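Local structure of Di-haem cytochrome c peroxidase family protein (Burkholderia thailandensis E264, 6NX0) at residues A[327-332]-A[381-386]; A[342-347]-A[414-419]; A[145-150]-A[157-162]. The protein carries two covalently bound c-type haems and is a dihaem peroxidase, probably passing electrons between the haems in its reaction with peroxide. All coordinates share one frame; numbering follows the deposited sequence.

Contact 1 (A[327-332]-A[381-386]). With HEC (heme c), chain C.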
loop_
_atom_site.group_PDB
_atom_site.type_symbol
_atom_site.label_atom_id
_atom_site.label_comp_id
_atom_site.label_asym_id
_atom_site.label_seq_id
_atom_site.Cartn_x
_atom_site.Cartn_y
_atom_site.Cartn_z
ATOM N N ILE A 327 10.738 8.413 -4.943
ATOM C CA ILE A 327 10.255 9.646 -5.578
ATOM C C ILE A 327 10.300 10.852 -4.640
ATOM O O ILE A 327 10.048 11.983 -5.097
ATOM C CB ILE A 327 8.843 9.475 -6.186
ATOM C CG1 ILE A 327 7.747 9.311 -5.121
ATOM C CG2 ILE A 327 8.812 8.285 -7.152
ATOM C CD1 ILE A 327 6.319 9.415 -5.686
ATOM N N ALA A 328 10.630 10.651 -3.352
ATOM C CA ALA A 328 10.938 11.745 -2.426
ATOM C C ALA A 328 9.779 12.740 -2.280
ATOM O O ALA A 328 9.937 13.950 -2.446
ATOM C CB ALA A 328 12.214 12.469 -2.864
ATOM N N VAL A 329 8.609 12.234 -1.916
ATOM C CA VAL A 329 7.508 13.164 -1.646
ATOM C C VAL A 329 7.854 14.081 -0.471
ATOM O O VAL A 329 8.724 13.762 0.364
ATOM C CB VAL A 329 6.170 12.441 -1.405
ATOM C CG1 VAL A 329 5.815 11.556 -2.572
ATOM C CG2 VAL A 329 6.192 11.682 -0.094
ATOM N N PRO A 330 7.213 15.246 -0.378
ATOM C CA PRO A 330 7.576 16.214 0.662
ATOM C C PRO A 330 7.351 15.684 2.069
ATOM O O PRO A 330 6.475 14.853 2.319
ATOM C CB PRO A 330 6.658 17.406 0.379
ATOM C CG PRO A 330 6.307 17.259 -1.086
ATOM C CD PRO A 330 6.208 15.783 -1.303
ATOM N N ARG A 331 8.155 16.208 2.993
ATOM C CA ARG A 331 8.006 15.874 4.402
ATOM C C ARG A 331 6.642 16.309 4.923
ATOM O O ARG A 331 6.172 17.424 4.661
ATOM C CB ARG A 331 9.111 16.561 5.199
ATOM C CG ARG A 331 9.206 16.140 6.680
ATOM C CD ARG A 331 10.455 16.779 7.240
ATOM N NE ARG A 331 10.795 16.493 8.634
ATOM C CZ ARG A 331 11.541 15.471 9.033
ATOM N NH1 ARG A 331 11.962 14.555 8.156
ATOM N NH2 ARG A 331 11.870 15.348 10.320
ATOM N N ASN A 332 6.010 15.424 5.688
ATOM C CA ASN A 332 4.785 15.765 6.403
ATOM C C ASN A 332 5.210 16.300 7.761
ATOM O O ASN A 332 5.549 15.529 8.663
ATOM C CB ASN A 332 3.866 14.558 6.545
ATOM C CG ASN A 332 2.583 14.905 7.270
ATOM O OD1 ASN A 332 2.500 15.945 7.916
ATOM N ND2 ASN A 332 1.585 14.055 7.166
ATOM N N PHE A 381 -2.767 11.014 0.856
ATOM C CA PHE A 381 -2.021 10.314 -0.177
ATOM C C PHE A 381 -0.542 10.245 0.163
ATOM O O PHE A 381 0.009 11.123 0.832
ATOM C CB PHE A 381 -2.200 10.991 -1.565
ATOM C CG PHE A 381 -3.636 11.092 -1.970
ATOM C CD1 PHE A 381 -4.257 10.068 -2.672
ATOM C CD2 PHE A 381 -4.382 12.175 -1.579
ATOM C CE1 PHE A 381 -5.608 10.151 -2.992
ATOM C CE2 PHE A 381 -5.716 12.257 -1.886
ATOM C CZ PHE A 381 -6.331 11.246 -2.582
ATOM N N MET A 382 0.087 9.201 -0.380
ATOM C CA MET A 382 1.488 8.835 -0.157
ATOM C C MET A 382 1.701 8.236 1.233
ATOM O O MET A 382 0.833 8.309 2.119
ATOM C CB MET A 382 2.418 10.037 -0.380
ATOM C CG MET A 382 2.292 10.698 -1.732
ATOM S SD MET A 382 2.743 9.585 -3.071
ATOM C CE MET A 382 2.536 10.630 -4.524
ATOM N N HIS A 383 2.876 7.630 1.418
ATOM C CA HIS A 383 3.190 6.856 2.624
ATOM C C HIS A 383 3.094 7.682 3.890
ATOM O O HIS A 383 2.913 7.113 4.970
ATOM C CB HIS A 383 4.608 6.250 2.520
ATOM C CG HIS A 383 5.715 7.223 2.766
ATOM N ND1 HIS A 383 6.095 8.165 1.834
ATOM C CD2 HIS A 383 6.533 7.401 3.832
ATOM C CE1 HIS A 383 7.077 8.895 2.324
ATOM N NE2 HIS A 383 7.360 8.456 3.539
ATOM N N ASN A 384 3.257 9.001 3.785
ATOM C CA ASN A 384 3.244 9.898 4.928
ATOM C C ASN A 384 2.000 10.770 4.977
ATOM O O ASN A 384 1.928 11.669 5.825
ATOM C CB ASN A 384 4.484 10.772 4.925
ATOM C CG ASN A 384 4.573 11.653 3.693
ATOM O OD1 ASN A 384 3.737 11.578 2.811
ATOM N ND2 ASN A 384 5.600 12.495 3.639
ATOM N N GLY A 385 1.023 10.530 4.099
ATOM C CA GLY A 385 -0.211 11.302 4.134
ATOM C C GLY A 385 -0.050 12.762 3.768
ATOM O O GLY A 385 -0.918 13.575 4.097
ATOM N N VAL A 386 1.051 13.135 3.106
ATOM C CA VAL A 386 1.388 14.555 2.991
ATOM C C VAL A 386 0.394 15.328 2.130
ATOM O O VAL A 386 0.161 16.516 2.390
ATOM C CB VAL A 386 2.831 14.741 2.471
ATOM C CG1 VAL A 386 3.020 14.318 1.005
ATOM C CG2 VAL A 386 3.262 16.199 2.645
HETATM FE FE HEC C . 3.309 7.084 -8.583
HETATM C CHA HEC C . 2.541 6.884 -5.248
HETATM C CHB HEC C . 0.244 8.497 -9.214
HETATM C CHC HEC C . 4.304 7.894 -11.764
HETATM C CHD HEC C . 6.212 5.356 -8.097
HETATM N NA HEC C . 1.683 7.539 -7.457
HETATM C C1A HEC C . 1.570 7.323 -6.096
HETATM C C2A HEC C . 0.310 7.886 -5.684
HETATM C C3A HEC C . -0.360 8.234 -6.788
HETATM C C4A HEC C . 0.493 8.029 -7.932
HETATM C CMA HEC C . -1.704 8.954 -6.867
HETATM C CAA HEC C . -0.254 7.833 -4.246
HETATM C CBA HEC C . -1.048 6.559 -4.012
HETATM C CGA HEC C . -1.538 6.353 -2.599
HETATM O O1A HEC C . -2.048 5.217 -2.358
HETATM O O2A HEC C . -1.186 7.136 -1.673
HETATM N NB HEC C . 2.458 7.977 -10.180
HETATM C C1B HEC C . 1.143 8.443 -10.244
HETATM C C2B HEC C . 0.921 8.995 -11.567
HETATM C C3B HEC C . 2.051 8.902 -12.265
HETATM C C4B HEC C . 3.018 8.217 -11.418
HETATM C CMB HEC C . -0.447 9.540 -12.055
HETATM C CAB HEC C . 2.376 9.454 -13.676
HETATM C CBB HEC C . 2.199 10.989 -13.710
HETATM N NC HEC C . 4.903 6.638 -9.738
HETATM C C1C HEC C . 5.150 7.134 -11.004
HETATM C C2C HEC C . 6.438 6.649 -11.414
HETATM C C3C HEC C . 6.927 5.866 -10.444
HETATM C C4C HEC C . 5.988 5.871 -9.348
HETATM C CMC HEC C . 7.009 6.955 -12.816
HETATM C CAC HEC C . 8.146 4.933 -10.530
HETATM C CBC HEC C . 9.404 5.800 -10.743
HETATM N ND HEC C . 4.171 6.229 -6.974
HETATM C C1D HEC C . 5.405 5.571 -7.007
HETATM C C2D HEC C . 5.807 5.313 -5.656
HETATM C C3D HEC C . 4.746 5.854 -4.778
HETATM C C4D HEC C . 3.731 6.363 -5.660
HETATM C CMD HEC C . 7.081 4.626 -5.175
HETATM C CAD HEC C . 4.734 5.858 -3.243
HETATM C CBD HEC C . 5.502 7.078 -2.773
HETATM C CGD HEC C . 5.226 7.369 -1.320
HETATM O O1D HEC C . 4.291 6.758 -0.747
HETATM O O2D HEC C . 5.837 8.346 -0.795
HETATM O O HOH W 1 7.314 12.640 6.053
#

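Contact 2 (A[342-347]-A[414-419])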
loop_
_atom_site.group_PDB
_atom_site.type_symbol
_atom_site.label_atom_id
_atom_site.label_comp_id
_atom_site.label_asym_id
_atom_site.label_seq_id
_atom_site.Cartn_x
_atom_site.Cartn_y
_atom_site.Cartn_z
ATOM N N ARG A 342 16.232 15.394 12.829
ATOM C CA ARG A 342 17.157 14.363 12.396
ATOM C C ARG A 342 16.447 13.072 12.020
ATOM O O ARG A 342 17.097 12.160 11.513
ATOM C CB ARG A 342 18.205 14.077 13.483
ATOM C CG ARG A 342 19.088 15.290 13.768
ATOM C CD ARG A 342 20.303 14.911 14.618
ATOM N NE ARG A 342 19.934 14.360 15.915
ATOM C CZ ARG A 342 20.749 13.641 16.682
ATOM N NH1 ARG A 342 20.328 13.189 17.854
ATOM N NH2 ARG A 342 21.980 13.355 16.265
ATOM N N HIS A 343 15.141 12.981 12.237
ATOM C CA HIS A 343 14.404 11.769 11.917
ATOM C C HIS A 343 13.891 11.815 10.488
ATOM O O HIS A 343 13.236 12.777 10.081
ATOM C CB HIS A 343 13.205 11.554 12.842
ATOM C CG HIS A 343 12.279 10.499 12.329
ATOM N ND1 HIS A 343 12.554 9.153 12.426
ATOM C CD2 HIS A 343 11.132 10.600 11.620
ATOM C CE1 HIS A 343 11.586 8.468 11.834
ATOM N NE2 HIS A 343 10.719 9.322 11.333
ATOM N N PHE A 344 14.151 10.746 9.757
ATOM C CA PHE A 344 13.559 10.523 8.449
ATOM C C PHE A 344 13.090 9.085 8.372
ATOM O O PHE A 344 13.798 8.172 8.802
ATOM C CB PHE A 344 14.580 10.783 7.312
ATOM C CG PHE A 344 15.121 12.182 7.287
ATOM C CD1 PHE A 344 16.165 12.546 8.123
ATOM C CD2 PHE A 344 14.560 13.149 6.471
ATOM C CE1 PHE A 344 16.668 13.853 8.102
ATOM C CE2 PHE A 344 15.058 14.458 6.462
ATOM C CZ PHE A 344 16.095 14.794 7.298
ATOM N N ASP A 345 11.918 8.879 7.788
ATOM C CA ASP A 345 11.458 7.540 7.430
ATOM C C ASP A 345 12.117 7.176 6.112
ATOM O O ASP A 345 11.770 7.727 5.058
ATOM C CB ASP A 345 9.933 7.526 7.339
ATOM C CG ASP A 345 9.367 6.223 6.828
ATOM O OD1 ASP A 345 10.132 5.328 6.449
ATOM O OD2 ASP A 345 8.107 6.111 6.808
ATOM N N ASN A 346 13.083 6.268 6.168
ATOM C CA ASN A 346 13.919 5.937 5.029
ATOM C C ASN A 346 13.446 4.715 4.263
ATOM O O ASN A 346 14.108 4.311 3.305
ATOM C CB ASN A 346 15.360 5.723 5.498
ATOM C CG ASN A 346 16.017 7.024 5.946
ATOM O OD1 ASN A 346 15.823 8.068 5.327
ATOM N ND2 ASN A 346 16.794 6.958 7.016
ATOM N N GLY A 347 12.319 4.129 4.633
ATOM C CA GLY A 347 11.736 3.074 3.805
ATOM C C GLY A 347 12.542 1.786 3.766
ATOM O O GLY A 347 12.930 1.204 4.793
ATOM N N PHE A 414 14.982 17.939 -1.980
ATOM C CA PHE A 414 14.072 17.120 -1.187
ATOM C C PHE A 414 14.220 17.438 0.295
ATOM O O PHE A 414 15.334 17.547 0.821
ATOM C CB PHE A 414 14.372 15.644 -1.426
ATOM C CG PHE A 414 14.799 15.328 -2.851
ATOM C CD1 PHE A 414 13.924 15.536 -3.898
ATOM C CD2 PHE A 414 16.074 14.851 -3.133
ATOM C CE1 PHE A 414 14.293 15.271 -5.193
ATOM C CE2 PHE A 414 16.448 14.567 -4.447
ATOM C CZ PHE A 414 15.558 14.787 -5.477
ATOM N N ASP A 415 13.096 17.574 0.990
ATOM C CA ASP A 415 13.164 17.855 2.415
ATOM C C ASP A 415 12.775 16.673 3.287
ATOM O O ASP A 415 12.733 16.820 4.513
ATOM C CB ASP A 415 12.321 19.081 2.781
ATOM C CG ASP A 415 10.813 18.875 2.648
ATOM O OD1 ASP A 415 10.341 17.856 2.110
ATOM O OD2 ASP A 415 10.087 19.781 3.140
ATOM N N ASP A 416 12.533 15.491 2.713
ATOM C CA ASP A 416 12.266 14.330 3.556
ATOM C C ASP A 416 13.231 13.188 3.273
ATOM O O ASP A 416 12.920 12.018 3.540
ATOM C CB ASP A 416 10.831 13.860 3.391
ATOM C CG ASP A 416 10.324 13.108 4.606
ATOM O OD1 ASP A 416 10.837 13.333 5.744
ATOM O OD2 ASP A 416 9.416 12.277 4.417
ATOM N N VAL A 417 14.408 13.509 2.741
ATOM C CA VAL A 417 15.483 12.549 2.530
ATOM C C VAL A 417 16.741 13.109 3.178
ATOM O O VAL A 417 17.096 14.266 2.924
ATOM C CB VAL A 417 15.707 12.274 1.031
ATOM C CG1 VAL A 417 16.837 11.301 0.841
ATOM C CG2 VAL A 417 14.422 11.773 0.340
ATOM N N PRO A 418 17.424 12.348 4.020
ATOM C CA PRO A 418 18.680 12.839 4.597
ATOM C C PRO A 418 19.657 13.226 3.489
ATOM O O PRO A 418 19.656 12.634 2.414
ATOM C CB PRO A 418 19.201 11.642 5.397
ATOM C CG PRO A 418 18.052 10.702 5.539
ATOM C CD PRO A 418 17.122 10.966 4.414
ATOM N N ARG A 419 20.538 14.186 3.784
ATOM C CA ARG A 419 21.570 14.551 2.811
ATOM C C ARG A 419 22.332 13.329 2.329
ATOM O O ARG A 419 22.690 13.236 1.141
ATOM C CB ARG A 419 22.555 15.554 3.419
ATOM C CG ARG A 419 22.079 16.987 3.340
ATOM C CD ARG A 419 23.078 17.957 3.958
ATOM N NE ARG A 419 23.008 17.923 5.413
ATOM C CZ ARG A 419 23.959 17.453 6.218
ATOM N NH1 ARG A 419 23.756 17.466 7.533
ATOM N NH2 ARG A 419 25.108 16.986 5.728
HETATM O O HOH W 2 10.323 11.402 7.594
HETATM O O HOH W 3 9.444 9.577 4.842
HETATM O O HOH W 4 13.340 9.340 2.950
#

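Contact 3 (A[145-150]-A[157-162]). With HEC (heme c), chain B.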
loop_
_atom_site.group_PDB
_atom_site.type_symbol
_atom_site.label_atom_id
_atom_site.label_comp_id
_atom_site.label_asym_id
_atom_site.label_seq_id
_atom_site.Cartn_x
_atom_site.Cartn_y
_atom_site.Cartn_z
ATOM N N ARG A 145 -2.841 13.495 9.415
ATOM C CA ARG A 145 -3.427 12.957 8.188
ATOM C C ARG A 145 -2.983 11.521 7.910
ATOM O O ARG A 145 -2.888 11.087 6.762
ATOM C CB ARG A 145 -3.113 13.867 6.996
ATOM C CG ARG A 145 -3.494 15.322 7.284
ATOM C CD ARG A 145 -3.344 16.221 6.054
ATOM N NE ARG A 145 -1.982 16.267 5.505
ATOM C CZ ARG A 145 -1.017 17.073 5.949
ATOM N NH1 ARG A 145 -1.234 17.901 6.962
ATOM N NH2 ARG A 145 0.176 17.065 5.373
ATOM N N VAL A 146 -2.716 10.782 8.979
ATOM C CA VAL A 146 -2.557 9.333 8.941
ATOM C C VAL A 146 -3.394 8.776 10.082
ATOM O O VAL A 146 -3.812 9.538 10.964
ATOM C CB VAL A 146 -1.077 8.906 9.058
ATOM C CG1 VAL A 146 -0.257 9.528 7.969
ATOM C CG2 VAL A 146 -0.510 9.265 10.418
ATOM N N PRO A 147 -3.668 7.472 10.097
ATOM C CA PRO A 147 -4.628 6.934 11.074
ATOM C C PRO A 147 -4.227 7.197 12.510
ATOM O O PRO A 147 -3.064 7.033 12.897
ATOM C CB PRO A 147 -4.641 5.436 10.774
ATOM C CG PRO A 147 -4.313 5.359 9.299
ATOM C CD PRO A 147 -3.318 6.471 9.067
ATOM N N GLN A 148 -5.228 7.541 13.311
ATOM C CA GLN A 148 -5.091 7.531 14.766
ATOM C C GLN A 148 -5.181 6.108 15.304
ATOM O O GLN A 148 -5.993 5.295 14.846
ATOM C CB GLN A 148 -6.178 8.394 15.408
ATOM C CG GLN A 148 -6.050 8.554 16.921
ATOM C CD GLN A 148 -7.184 9.354 17.523
ATOM O OE1 GLN A 148 -7.881 10.102 16.831
ATOM N NE2 GLN A 148 -7.380 9.194 18.822
ATOM N N GLY A 149 -4.341 5.814 16.292
ATOM C CA GLY A 149 -4.378 4.527 16.965
ATOM C C GLY A 149 -5.413 4.478 18.069
ATOM O O GLY A 149 -6.364 5.259 18.114
ATOM N N SER A 150 -5.224 3.515 18.963
ATOM C CA SER A 150 -6.230 3.172 19.957
ATOM C C SER A 150 -6.372 4.200 21.069
ATOM O O SER A 150 -7.313 4.072 21.867
ATOM C CB SER A 150 -5.888 1.825 20.598
ATOM O OG SER A 150 -4.736 1.967 21.392
ATOM N N ARG A 157 2.693 5.505 12.000
ATOM C CA ARG A 157 3.896 6.159 11.482
ATOM C C ARG A 157 3.794 6.450 9.988
ATOM O O ARG A 157 4.570 7.277 9.478
ATOM C CB ARG A 157 5.127 5.294 11.751
ATOM C CG ARG A 157 5.477 5.213 13.249
ATOM C CD ARG A 157 6.623 4.231 13.558
ATOM N NE ARG A 157 6.550 2.967 12.819
ATOM C CZ ARG A 157 5.962 1.847 13.246
ATOM N NH1 ARG A 157 5.985 0.755 12.488
ATOM N NH2 ARG A 157 5.343 1.813 14.416
ATOM N N ARG A 158 2.851 5.805 9.301
ATOM C CA ARG A 158 2.605 5.963 7.884
ATOM C C ARG A 158 1.104 6.001 7.654
ATOM O O ARG A 158 0.314 5.660 8.532
ATOM C CB ARG A 158 3.216 4.821 7.057
ATOM C CG ARG A 158 4.735 4.768 7.098
ATOM C CD ARG A 158 5.328 3.705 6.150
ATOM N NE ARG A 158 6.783 3.720 6.182
ATOM C CZ ARG A 158 7.537 2.633 6.298
ATOM N NH1 ARG A 158 6.979 1.418 6.327
ATOM N NH2 ARG A 158 8.860 2.772 6.357
ATOM N N ASN A 159 0.728 6.382 6.438
ATOM C CA ASN A 159 -0.653 6.274 6.001
ATOM C C ASN A 159 -0.993 4.816 5.741
ATOM O O ASN A 159 -0.116 3.996 5.436
ATOM C CB ASN A 159 -0.867 7.100 4.727
ATOM C CG ASN A 159 -2.328 7.344 4.420
ATOM O OD1 ASN A 159 -3.197 7.270 5.291
ATOM N ND2 ASN A 159 -2.604 7.689 3.163
ATOM N N ALA A 160 -2.272 4.480 5.880
ATOM C CA ALA A 160 -2.695 3.114 5.594
ATOM C C ALA A 160 -3.281 3.008 4.197
ATOM O O ALA A 160 -4.042 3.900 3.773
ATOM C CB ALA A 160 -3.749 2.640 6.588
ATOM N N PRO A 161 -2.963 1.921 3.496
ATOM C CA PRO A 161 -3.539 1.687 2.170
ATOM C C PRO A 161 -4.879 0.971 2.233
ATOM O O PRO A 161 -5.263 0.367 3.235
ATOM C CB PRO A 161 -2.490 0.786 1.519
ATOM C CG PRO A 161 -2.061 -0.084 2.661
ATOM C CD PRO A 161 -1.986 0.873 3.850
ATOM N N SER A 162 -5.575 1.032 1.105
ATOM C CA SER A 162 -6.639 0.086 0.830
ATOM C C SER A 162 -6.118 -1.349 0.859
ATOM O O SER A 162 -5.040 -1.654 0.343
ATOM C CB SER A 162 -7.230 0.398 -0.547
ATOM O OG SER A 162 -8.070 -0.640 -1.036
HETATM FE FE HEC B . -3.390 -2.181 8.713
HETATM C CHA HEC B . -0.915 -1.794 6.319
HETATM C CHB HEC B . -3.916 -5.357 7.633
HETATM C CHC HEC B . -5.090 -2.908 11.612
HETATM C CHD HEC B . -2.752 0.977 9.930
HETATM N NA HEC B . -2.634 -3.308 7.202
HETATM C C1A HEC B . -1.600 -2.981 6.348
HETATM C C2A HEC B . -1.394 -4.075 5.440
HETATM C C3A HEC B . -2.302 -5.015 5.739
HETATM C C4A HEC B . -3.031 -4.595 6.908
HETATM C CMA HEC B . -2.422 -6.402 5.119
HETATM C CAA HEC B . -0.316 -4.124 4.341
HETATM C CBA HEC B . -0.900 -3.682 3.011
HETATM C CGA HEC B . 0.130 -3.551 1.920
HETATM O O1A HEC B . -0.322 -3.357 0.754
HETATM O O2A HEC B . 1.360 -3.497 2.230
HETATM N NB HEC B . -4.306 -3.809 9.504
HETATM C C1B HEC B . -4.387 -5.049 8.885
HETATM C C2B HEC B . -5.103 -5.936 9.762
HETATM C C3B HEC B . -5.343 -5.299 10.913
HETATM C C4B HEC B . -4.879 -3.942 10.749
HETATM C CMB HEC B . -5.436 -7.391 9.417
HETATM C CAB HEC B . -6.100 -5.800 12.159
HETATM C CBB HEC B . -5.279 -6.919 12.846
HETATM N NC HEC B . -3.847 -1.160 10.414
HETATM C C1C HEC B . -4.610 -1.643 11.470
HETATM C C2C HEC B . -4.956 -0.505 12.292
HETATM C C3C HEC B . -4.350 0.592 11.830
HETATM C C4C HEC B . -3.610 0.188 10.651
HETATM C CMC HEC B . -5.972 -0.562 13.445
HETATM C CAC HEC B . -4.691 2.053 12.169
HETATM C CBC HEC B . -4.270 2.417 13.599
HETATM N ND HEC B . -2.123 -0.687 8.182
HETATM C C1D HEC B . -2.050 0.565 8.826
HETATM C C2D HEC B . -0.977 1.314 8.224
HETATM C C3D HEC B . -0.376 0.449 7.175
HETATM C C4D HEC B . -1.133 -0.773 7.192
HETATM C CMD HEC B . -0.481 2.673 8.681
HETATM C CAD HEC B . 0.833 0.777 6.280
HETATM C CBD HEC B . 2.057 0.696 7.162
HETATM C CGD HEC B . 3.357 0.609 6.381
HETATM O O1D HEC B . 3.306 0.635 5.132
HETATM O O2D HEC B . 4.417 0.598 7.068
HETATM O O HOH W 5 -1.578 -2.747 9.805
#

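Contact 1 (A[327-332]-A[381-386])
N332 and N384 join two loops in the cytochrome c region that holds the second haem of this dihaem (CCP/MauG-family) peroxidase. The 381-386 loop is built from a type I beta turn, M382 to G385, and an Asx turn in which N384 OD1 accepts from V386 N.

Hydrogen bonds of two side-chain amides form the polar half, with each asparagine a donor. N332 ND2 meets N384 O at 2.8 Å, nearly straight (175°), N384 O lying in the plane of the N332 amide; the other partner of ND2 is P144 O. N384 ND2 reaches P330 O, also at 2.8 Å but on a more bent path (142°). With CG lodged between the backbone N and the carbonyl carbon (chi1 61°), N384 turns ND2 to the facing loop while OD1 closes the Asx turn. A water accepts from both N332 N and N384 ND2.

The apolar half centres on V329, whose CG1 lies 3.7 Å from M382 SD and whose CG2 lies 3.8 Å from H383 CE1. Farther along, P330 CD approaches V386 CG1 at 4.2 Å, the two side chains at roughly a right angle.

The third group meets the haem. M382 bends at its second torsion and packs CE on the porphyrin, 3.7 Å from haem C2A. The propionates are held by M382 N, which donates to O2A, and by H383, whose N donates to O1D and whose ND1 donates to O2D at 2.6 Å.

Contact 2 (A[342-347]-A[414-419])
F344 and P418 form the tight part of this contact, in which an aromatic ring packs against a proline and the neighbouring backbone of the 414-419 loop. P418 CD lies 4.1 Å from the centroid of the F344 ring and 27° off its normal, a CH-pi contact over one face, while P418 CG closes to 3.7 Å from F344 CD1. D415 O sits at the edge in the ring plane, 3.8 Å from F344 CE2. Separately, D416 C lies 3.5 Å from F344 CD2. With F344 CG set anti to its own carbonyl carbon (chi1 -60°), the ring reaches across to the 414-419 loop. On the opposite side of the ring the guanidinium of R331 makes a cation-pi contact, so the phenyl group is sandwiched between a proline and a charge. N346 adds a second touch to the same proline, its OD1 3.3 Å from P418 CD.

The other side is looser and bridged by water. D416 OD1 is linked through one water to D345 N, its OD2 through another to D345 O, and D416 O through a third to that same D345 O, the last water standing 2.8 Å from D416 O. The two carboxylates never meet: D416 pairs with R331 and D345 with R158, an arrangement that would probably ease the repulsion between them. D345 OD1 also accepts from G347 N, 3.1 Å away, and this Asx turn shapes the 342-347 loop; D416 of the 414-419 loop lies close to H383, which binds a propionate of the second haem.

Contact 3 (A[145-150]-A[157-162])
P147 overlaps the methyl group of A160, P147 CG lying 3.9 Å from A160 CB, and this pair joins the two segments by packing alone, as one part of the wall of the first haem pocket. V146 packs against backbone instead: its CB is 3.6 Å from R158 O and its CG1 3.6 Å from N159 N. CG1 takes the place beside the valine's own backbone N (chi1 -57°), and this puts the methyl group over the peptide joining R158 to N159. R158 O and A160 N are buried here without a polar partner in the model.

Beyond this layer lies the first haem. A160 CB presses on pyrrole D, 3.5 Å from C2D, on the side opposite the water that binds the iron at 2.2 Å; P147 CB is 3.7 Å from the thioether carbon CAC. R158, extended from CG to NE, runs out along a propionate and gives NH1 to O2D at 2.8 Å (146°), the oxygen lying near the guanidinium plane. D192 and D345 form salt bridges with NH1 and NE, which probably fixes the rotation of the group.

Both segments belong to the loop running from helix 138-142 to strand 173-175. Within it P147 leans on C125 of the haem attachment site, while R145 hydrogen-bonds to the backbone of G385 and V386, just ahead of helix 390-399.

Contact 3 comes first along the chain, complete before the other two begin, and belongs to the part that carries the first haem. Contacts 1 and 2 alternate their segments in the order 327-332, 342-347, 381-386, 414-419, all in the cytochrome c part holding the second haem. The centres of contacts 1 and 2 are about 11 Å apart, with R331 reaching from one into the other. Contact 3 lies about 13 Å from contact 1 and about 19 Å from contact 2. N159 N bonds H383 O, and R158 meets D345, so these loops join the two haem-bearing parts next to the propionates of both haems.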